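Long-range contacts in MgGH51 (Meripilus giganteus, PDB 6ZPV), which probably removes terminal alpha-L-arabinofuranosyl groups from arabinose-containing polysaccharides, as a glycosylated fungal GH51 alpha-L-arabinofuranosidase (EC 3.2.1.55): residues T216-F224 against A511-K519; R41-N49 against N76-F84. All blocks are in the same frame, centred on the assembly; numbering follows the deposited sequence.

Interaction 1 of 2, residues T216-F224 against A511-K519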
loop_
_atom_site.group_PDB
_atom_site.type_symbol
_atom_site.label_atom_id
_atom_site.label_comp_id
_atom_site.label_asym_id
_atom_site.label_seq_id
_atom_site.Cartn_x
_atom_site.Cartn_y
_atom_site.Cartn_z
ATOM N N THR A 216 6.274 -8.922 -3.708
ATOM C CA THR A 216 5.609 -8.518 -4.958
ATOM C C THR A 216 5.816 -7.028 -5.202
ATOM O O THR A 216 6.081 -6.621 -6.365
ATOM C CB THR A 216 4.139 -8.903 -4.957
ATOM O OG1 THR A 216 3.957 -10.299 -4.768
ATOM C CG2 THR A 216 3.410 -8.487 -6.218
ATOM N N LEU A 217 5.671 -6.196 -4.183
ATOM C CA LEU A 217 5.920 -4.771 -4.355
ATOM C C LEU A 217 7.359 -4.563 -4.741
ATOM O O LEU A 217 7.647 -3.764 -5.660
ATOM C CB LEU A 217 5.576 -4.034 -3.048
ATOM C CG LEU A 217 4.102 -4.113 -2.640
ATOM C CD1 LEU A 217 3.859 -3.203 -1.430
ATOM C CD2 LEU A 217 3.141 -3.882 -3.755
ATOM N N ALA A 218 8.297 -5.213 -4.080
ATOM C CA ALA A 218 9.699 -5.041 -4.452
ATOM C C ALA A 218 9.981 -5.541 -5.872
ATOM O O ALA A 218 10.787 -4.906 -6.596
ATOM C CB ALA A 218 10.583 -5.712 -3.432
ATOM N N GLU A 219 9.273 -6.553 -6.338
ATOM C CA GLU A 219 9.426 -7.132 -7.708
ATOM C C GLU A 219 9.222 -6.137 -8.802
ATOM O O GLU A 219 9.814 -6.241 -9.881
ATOM C CB GLU A 219 8.398 -8.314 -7.880
ATOM C CG GLU A 219 8.302 -8.978 -9.198
ATOM C CD GLU A 219 7.258 -10.047 -9.216
ATOM O OE1 GLU A 219 6.947 -10.618 -8.134
ATOM O OE2 GLU A 219 6.832 -10.290 -10.394
ATOM N N MET A 220 8.371 -5.164 -8.508
ATOM C CA MET A 220 7.945 -4.168 -9.485
ATOM C C MET A 220 9.086 -3.201 -9.798
ATOM O O MET A 220 9.001 -2.551 -10.801
ATOM C CB MET A 220 6.667 -3.477 -9.009
ATOM C CG MET A 220 5.769 -2.978 -10.132
ATOM S SD MET A 220 4.723 -1.599 -9.584
ATOM C CE MET A 220 3.994 -2.631 -8.324
ATOM N N GLY A 221 10.140 -3.126 -8.991
ATOM C CA GLY A 221 11.201 -2.122 -9.066
ATOM C C GLY A 221 10.785 -0.697 -8.818
ATOM O O GLY A 221 11.319 0.225 -9.438
ATOM N N PRO A 222 9.967 -0.437 -7.789
ATOM C CA PRO A 222 9.571 0.945 -7.498
ATOM C C PRO A 222 10.724 1.748 -6.914
ATOM O O PRO A 222 11.548 1.221 -6.157
ATOM C CB PRO A 222 8.476 0.801 -6.473
ATOM C CG PRO A 222 8.845 -0.469 -5.743
ATOM C CD PRO A 222 9.420 -1.397 -6.816
ATOM N N SER A 223 10.673 3.046 -7.132
ATOM C CA SER A 223 11.689 3.972 -6.604
ATOM C C SER A 223 11.164 4.781 -5.415
ATOM O O SER A 223 11.982 5.322 -4.652
ATOM C CB SER A 223 12.166 4.957 -7.643
ATOM O OG SER A 223 11.105 5.791 -8.078
ATOM N N PHE A 224 9.860 4.901 -5.258
ATOM C CA PHE A 224 9.287 5.707 -4.177
ATOM C C PHE A 224 8.006 5.053 -3.710
ATOM O O PHE A 224 7.410 4.194 -4.356
ATOM C CB PHE A 224 8.992 7.143 -4.617
ATOM C CG PHE A 224 7.885 7.293 -5.622
ATOM C CD1 PHE A 224 6.536 7.262 -5.239
ATOM C CD2 PHE A 224 8.163 7.394 -6.978
ATOM C CE1 PHE A 224 5.514 7.311 -6.140
ATOM C CE2 PHE A 224 7.130 7.474 -7.897
ATOM C CZ PHE A 224 5.817 7.426 -7.491
ATOM N N ALA A 511 2.392 -4.191 -16.557
ATOM C CA ALA A 511 2.773 -2.966 -17.286
ATOM C C ALA A 511 3.653 -2.074 -16.414
ATOM O O ALA A 511 4.665 -1.536 -16.887
ATOM C CB ALA A 511 1.547 -2.225 -17.794
ATOM N N GLN A 512 3.276 -1.891 -15.163
ATOM C CA GLN A 512 4.088 -1.082 -14.247
ATOM C C GLN A 512 5.486 -1.675 -14.112
ATOM O O GLN A 512 6.481 -0.911 -14.155
ATOM C CB GLN A 512 3.437 -0.955 -12.861
ATOM C CG GLN A 512 2.119 -0.191 -12.800
ATOM C CD GLN A 512 2.310 1.263 -13.056
ATOM O OE1 GLN A 512 3.182 1.907 -12.415
ATOM N NE2 GLN A 512 1.484 1.813 -13.959
ATOM N N LYS A 513 5.587 -2.978 -13.908
ATOM C CA LYS A 513 6.898 -3.643 -13.758
ATOM C C LYS A 513 7.725 -3.531 -15.045
ATOM O O LYS A 513 8.949 -3.271 -14.956
ATOM C CB LYS A 513 6.617 -5.102 -13.393
ATOM C CG LYS A 513 7.858 -5.955 -13.212
ATOM C CD LYS A 513 7.542 -7.422 -12.850
ATOM C CE LYS A 513 8.782 -8.280 -12.704
ATOM N NZ LYS A 513 8.435 -9.720 -12.533
ATOM N N LEU A 514 7.125 -3.751 -16.188
ATOM C CA LEU A 514 7.854 -3.641 -17.455
ATOM C C LEU A 514 8.419 -2.231 -17.612
ATOM O O LEU A 514 9.545 -2.071 -18.100
ATOM C CB LEU A 514 6.948 -4.016 -18.635
ATOM C CG LEU A 514 6.687 -5.508 -18.827
ATOM C CD1 LEU A 514 5.601 -5.713 -19.823
ATOM C CD2 LEU A 514 7.908 -6.258 -19.241
ATOM N N PHE A 515 7.658 -1.204 -17.232
ATOM C CA PHE A 515 8.162 0.156 -17.383
ATOM C C PHE A 515 9.263 0.451 -16.390
ATOM O O PHE A 515 10.265 1.081 -16.738
ATOM C CB PHE A 515 7.011 1.179 -17.333
ATOM C CG PHE A 515 6.339 1.411 -18.680
ATOM C CD1 PHE A 515 5.707 0.411 -19.360
ATOM C CD2 PHE A 515 6.371 2.672 -19.246
ATOM C CE1 PHE A 515 5.188 0.644 -20.621
ATOM C CE2 PHE A 515 5.854 2.898 -20.502
ATOM C CZ PHE A 515 5.252 1.887 -21.187
ATOM N N ALA A 516 9.082 0.062 -15.134
ATOM C CA ALA A 516 10.008 0.420 -14.055
ATOM C C ALA A 516 11.300 -0.361 -14.096
ATOM O O ALA A 516 12.356 0.190 -13.746
ATOM C CB ALA A 516 9.317 0.206 -12.704
ATOM N N LEU A 517 11.267 -1.632 -14.471
ATOM C CA LEU A 517 12.504 -2.439 -14.465
ATOM C C LEU A 517 13.338 -2.242 -15.740
ATOM O O LEU A 517 14.502 -2.756 -15.801
ATOM C CB LEU A 517 12.150 -3.912 -14.383
ATOM C CG LEU A 517 11.674 -4.406 -13.024
ATOM C CD1 LEU A 517 11.507 -5.898 -13.076
ATOM C CD2 LEU A 517 12.638 -4.053 -11.893
ATOM N N ASN A 518 12.827 -1.593 -16.741
ATOM C CA ASN A 518 13.467 -1.434 -18.050
ATOM C C ASN A 518 13.503 0.081 -18.388
ATOM O O ASN A 518 12.863 0.529 -19.336
ATOM C CB ASN A 518 12.725 -2.267 -19.108
ATOM C CG ASN A 518 12.617 -3.707 -18.714
ATOM O OD1 ASN A 518 13.559 -4.488 -18.826
ATOM N ND2 ASN A 518 11.462 -4.088 -18.250
ATOM N N LYS A 519 14.211 0.822 -17.593
ATOM C CA LYS A 519 14.201 2.296 -17.609
ATOM C C LYS A 519 15.648 2.811 -17.457
ATOM O O LYS A 519 16.317 2.536 -16.444
ATOM C CB LYS A 519 13.370 2.884 -16.468
ATOM C CG LYS A 519 13.232 4.411 -16.547
ATOM C CD LYS A 519 13.050 5.052 -15.194
ATOM C CE LYS A 519 14.307 5.127 -14.460
ATOM N NZ LYS A 519 14.105 5.630 -13.139
HETATM O O HOH W 1 12.013 2.191 -11.461
HETATM O O HOH W 2 13.690 -0.583 -10.941
#
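The end of helix 211-219 comes down on the last turns of helix 507-517, with the CA atoms of Met-220 and Lys-513 only 4.4 Å apart, and Gly-221 then turns the chain out of helical geometry with a positive phi of 64°. That phi favours glycine, and a beta carbon there would also run into Leu-517 CD2 as it stands, 3.7 Å from Gly-221 CA. Beside it Ala-516 CB sits 3.4 Å from Met-220 O. Toward the outside, Lys-513 is fully stretched, with CG anti to the backbone N (chi1 179°), and carries NZ to within 2.7 Å of Glu-219 OE2. This salt bridge reaches the anti side of the carboxylate, 24° out of its plane, while Lys-513 CE packs on Glu-219 CG. The other oxygen, OE1, pairs with Lys-505, so the carboxylate lies between two lysines. A methionine in place of Lys-513 would probably leave Glu-219 OE2 without its charged mate. Two waters lie near both Gly-221 O and Ala-516 O, though each has more acceptors in reach than protons. Gln-512 turns its NE2 to Tyr-430 OH. In the (beta/alpha)8 barrel usual for GH51, helix 211-219 precedes the second strand, 224-227, and helix 507-517 follows the last, 474-479, so the contact probably helps close the ring; helix 507-517 lies between helix 454-469, touched by Phe-515, and strands 575-582 and 618-625 of the antiparallel sheet, on which Leu-514 packs.

Interaction 2 of 2, residues R41-N49 against N76-F84; sequences RAFQQVTPN and NALPNSLQF
Asn-80, the first residue of strand 80-85, pushes its side-chain amide into the bend of the 41-49 loop and grips both ends of the type II turn that runs from Phe-43 to Val-46. One ND2 takes two carbonyls: Phe-43 O at 2.9 Å, reached nearly along the C=O axis with a straight N-H (164°), and Val-46 O at 3.1 Å, a more bent bond whose donor stands above the carbonyl plane. With CG beside its own backbone N (chi1 -65°), the Asn-80 amide reaches into the loop, and chi2 (-29°) turns OD1 to Pro-48 CG, 3.5 Å away, while CB packs against Phe-43 CB. The Phe-43 ring sets CZ 3.6 Å from Leu-82 CB, crossing that side chain obliquely; Trp-57 meets the same ring. At the other end Leu-78 CD2 fits against Gln-44 CG and, less closely, Ala-42 CB, while Gln-44 NE2 goes to Thr-266 O.

The strand belongs to one of the inserted beta domain's two five-stranded antiparallel sheets, and the loop also packs on its neighbours 64-69 and 189-198. Alongside this close packing the looser part is watery: one water joins Ala-42 O to Asn-80 N; a second donates to Ala-42 O and Asn-80 O, at the Phe-43 ring edge. The polar groups are thus neutral, so loop and strand probably hold by directional bonds and hardly by charge.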
loop_
_atom_site.group_PDB
_atom_site.type_symbol
_atom_site.label_atom_id
_atom_site.label_comp_id
_atom_site.label_asym_id
_atom_site.label_seq_id
_atom_site.Cartn_x
_atom_site.Cartn_y
_atom_site.Cartn_z
ATOM N N ARG A 41 -8.049 -7.117 16.605
ATOM C CA ARG A 41 -7.177 -7.786 17.577
ATOM C C ARG A 41 -7.232 -7.198 18.978
ATOM O O ARG A 41 -6.912 -7.880 19.950
ATOM C CB ARG A 41 -5.745 -7.804 17.086
ATOM C CG ARG A 41 -5.023 -6.458 17.102
ATOM C CD ARG A 41 -3.602 -6.557 16.572
ATOM N NE ARG A 41 -2.949 -5.288 16.564
ATOM C CZ ARG A 41 -1.780 -5.030 16.004
ATOM N NH1 ARG A 41 -1.057 -6.005 15.462
ATOM N NH2 ARG A 41 -1.281 -3.796 15.987
ATOM N N ALA A 42 -7.575 -5.913 19.068
ATOM C CA ALA A 42 -7.525 -5.199 20.358
ATOM C C ALA A 42 -8.778 -4.368 20.566
ATOM O O ALA A 42 -8.797 -3.483 21.433
ATOM C CB ALA A 42 -6.276 -4.352 20.434
ATOM N N PHE A 43 -9.861 -4.677 19.854
ATOM C CA PHE A 43 -11.173 -4.056 20.083
ATOM C C PHE A 43 -11.043 -2.533 19.949
ATOM O O PHE A 43 -11.752 -1.773 20.627
ATOM C CB PHE A 43 -11.754 -4.484 21.436
ATOM C CG PHE A 43 -11.699 -5.998 21.574
ATOM C CD1 PHE A 43 -12.549 -6.823 20.886
ATOM C CD2 PHE A 43 -10.670 -6.588 22.284
ATOM C CE1 PHE A 43 -12.370 -8.202 20.890
ATOM C CE2 PHE A 43 -10.490 -7.948 22.282
ATOM C CZ PHE A 43 -11.319 -8.745 21.591
ATOM N N GLN A 44 -10.198 -2.069 19.032
ATOM C CA GLN A 44 -10.013 -0.627 18.932
ATOM C C GLN A 44 -11.206 0.021 18.217
ATOM O O GLN A 44 -11.707 -0.460 17.192
ATOM C CB GLN A 44 -8.774 -0.317 18.082
ATOM C CG GLN A 44 -7.480 -0.589 18.847
ATOM C CD GLN A 44 -6.290 -0.755 17.898
ATOM O OE1 GLN A 44 -6.244 -1.740 17.129
ATOM N NE2 GLN A 44 -5.336 0.194 17.892
ATOM N N GLN A 45 -11.647 1.131 18.807
ATOM C CA GLN A 45 -12.651 2.016 18.166
ATOM C C GLN A 45 -13.962 1.309 17.897
ATOM O O GLN A 45 -14.644 1.653 16.912
ATOM C CB GLN A 45 -12.082 2.672 16.895
ATOM C CG GLN A 45 -10.786 3.450 17.121
ATOM C CD GLN A 45 -10.880 4.623 18.051
ATOM O OE1 GLN A 45 -11.973 5.113 18.373
ATOM N NE2 GLN A 45 -9.747 5.101 18.491
ATOM N N VAL A 46 -14.326 0.370 18.764
ATOM C CA VAL A 46 -15.664 -0.241 18.696
ATOM C C VAL A 46 -16.435 0.106 19.968
ATOM O O VAL A 46 -15.856 0.521 20.972
ATOM C CB VAL A 46 -15.601 -1.779 18.523
ATOM C CG1 VAL A 46 -14.872 -2.113 17.227
ATOM C CG2 VAL A 46 -14.936 -2.464 19.710
ATOM N N THR A 47 -17.759 -0.062 19.909
ATOM C CA THR A 47 -18.668 0.285 21.018
ATOM C C THR A 47 -18.884 -0.951 21.875
ATOM O O THR A 47 -19.357 -2.011 21.408
ATOM C CB THR A 47 -19.990 0.802 20.458
ATOM O OG1 THR A 47 -19.739 1.924 19.640
ATOM C CG2 THR A 47 -20.955 1.130 21.572
ATOM N N PRO A 48 -18.555 -0.895 23.188
ATOM C CA PRO A 48 -18.791 -2.044 24.070
ATOM C C PRO A 48 -20.210 -2.567 24.024
ATOM O O PRO A 48 -21.153 -1.814 23.809
ATOM C CB PRO A 48 -18.420 -1.474 25.434
ATOM C CG PRO A 48 -17.472 -0.358 25.182
ATOM C CD PRO A 48 -17.891 0.229 23.880
ATOM N N ASN A 49 -20.304 -3.879 24.268
ATOM C CA ASN A 49 -21.611 -4.518 24.456
ATOM C C ASN A 49 -22.476 -4.453 23.191
ATOM O O ASN A 49 -23.714 -4.339 23.261
ATOM C CB ASN A 49 -22.329 -3.988 25.707
ATOM C CG ASN A 49 -21.503 -4.236 26.967
ATOM O OD1 ASN A 49 -21.203 -5.414 27.306
ATOM N ND2 ASN A 49 -20.991 -3.163 27.559
ATOM N N ASN A 76 -4.682 2.911 28.627
ATOM C CA ASN A 76 -5.775 3.826 28.301
ATOM C C ASN A 76 -5.909 3.976 26.782
ATOM O O ASN A 76 -6.987 4.419 26.335
ATOM C CB ASN A 76 -5.655 5.145 29.004
ATOM C CG ASN A 76 -6.167 5.114 30.426
ATOM O OD1 ASN A 76 -7.042 5.989 30.791
ATOM N ND2 ASN A 76 -5.652 4.267 31.234
ATOM N N ALA A 77 -4.911 3.621 25.992
ATOM C CA ALA A 77 -5.035 3.637 24.521
ATOM C C ALA A 77 -5.921 2.479 24.034
ATOM O O ALA A 77 -6.352 2.545 22.886
ATOM C CB ALA A 77 -3.674 3.564 23.866
ATOM N N LEU A 78 -6.118 1.467 24.855
ATOM C CA LEU A 78 -6.873 0.247 24.536
ATOM C C LEU A 78 -7.915 0.026 25.618
ATOM O O LEU A 78 -7.819 -0.930 26.425
ATOM C CB LEU A 78 -5.922 -0.966 24.387
ATOM C CG LEU A 78 -4.865 -0.818 23.269
ATOM C CD1 LEU A 78 -3.919 -2.027 23.322
ATOM C CD2 LEU A 78 -5.513 -0.693 21.886
ATOM N N PRO A 79 -8.969 0.870 25.630
ATOM C CA PRO A 79 -9.910 0.833 26.761
ATOM C C PRO A 79 -10.849 -0.369 26.785
ATOM O O PRO A 79 -11.501 -0.592 27.816
ATOM C CB PRO A 79 -10.710 2.130 26.557
ATOM C CG PRO A 79 -10.635 2.380 25.060
ATOM C CD PRO A 79 -9.222 1.991 24.740
ATOM N N ASN A 80 -10.930 -1.122 25.681
ATOM C CA ASN A 80 -11.846 -2.256 25.606
ATOM C C ASN A 80 -11.107 -3.552 25.836
ATOM O O ASN A 80 -9.989 -3.735 25.423
ATOM C CB ASN A 80 -12.516 -2.259 24.225
ATOM C CG ASN A 80 -13.422 -1.059 23.970
ATOM O OD1 ASN A 80 -13.994 -0.496 24.920
ATOM N ND2 ASN A 80 -13.548 -0.696 22.677
ATOM N N SER A 81 -11.821 -4.481 26.481
ATOM C CA SER A 81 -11.369 -5.841 26.745
ATOM C C SER A 81 -12.407 -6.861 26.298
ATOM O O SER A 81 -13.615 -6.542 26.286
ATOM C CB SER A 81 -11.075 -6.073 28.229
ATOM O OG SER A 81 -10.030 -5.236 28.655
ATOM N N LEU A 82 -11.962 -8.071 25.995
ATOM C CA LEU A 82 -12.854 -9.217 25.797
ATOM C C LEU A 82 -13.085 -9.846 27.178
ATOM O O LEU A 82 -12.147 -10.380 27.778
ATOM C CB LEU A 82 -12.243 -10.185 24.805
ATOM C CG LEU A 82 -13.053 -11.416 24.501
ATOM C CD1 LEU A 82 -14.332 -11.055 23.744
ATOM C CD2 LEU A 82 -12.219 -12.417 23.705
ATOM N N GLN A 83 -14.322 -9.842 27.611
ATOM C CA GLN A 83 -14.730 -10.533 28.833
ATOM C C GLN A 83 -15.197 -11.948 28.432
ATOM O O GLN A 83 -16.194 -12.100 27.697
ATOM C CB GLN A 83 -15.862 -9.765 29.509
ATOM C CG GLN A 83 -16.347 -10.446 30.771
ATOM C CD GLN A 83 -17.547 -9.693 31.298
ATOM O OE1 GLN A 83 -17.386 -8.840 32.207
ATOM N NE2 GLN A 83 -18.704 -9.911 30.651
ATOM N N PHE A 84 -14.465 -12.934 28.912
ATOM C CA PHE A 84 -14.667 -14.374 28.655
ATOM C C PHE A 84 -15.130 -15.073 29.920
ATOM O O PHE A 84 -14.464 -15.018 30.930
ATOM C CB PHE A 84 -13.346 -14.980 28.171
ATOM C CG PHE A 84 -13.270 -16.484 28.207
ATOM C CD1 PHE A 84 -14.051 -17.272 27.372
ATOM C CD2 PHE A 84 -12.443 -17.121 29.101
ATOM C CE1 PHE A 84 -13.967 -18.652 27.418
ATOM C CE2 PHE A 84 -12.340 -18.521 29.128
ATOM C CZ PHE A 84 -13.098 -19.271 28.257
HETATM O O HOH W 3 -9.616 -0.873 22.927
HETATM O O HOH W 4 -7.705 -4.677 23.768
#

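How the interactions relate
The two contacts lie on opposite sides of the chain's centre, their own centres 41 Å apart and their nearest atoms about 18 Å, so neither touches the other. Interaction 2 closes first along the chain, in the antiparallel beta domain inserted between barrel strands 20-21 and 224-227; interaction 1 lies where the chain re-enters the barrel. Interaction 2 ties a loop that also touches strand 264-265 to a strand of the inserted domain, whereas interaction 1 packs together two helices of the barrel, next to the C-terminal sheet. No substrate is bound in this model; its ligands include glycans, and one N-acetylglucosamine lies about 10 Å from the Gln-44 side chain of interaction 2.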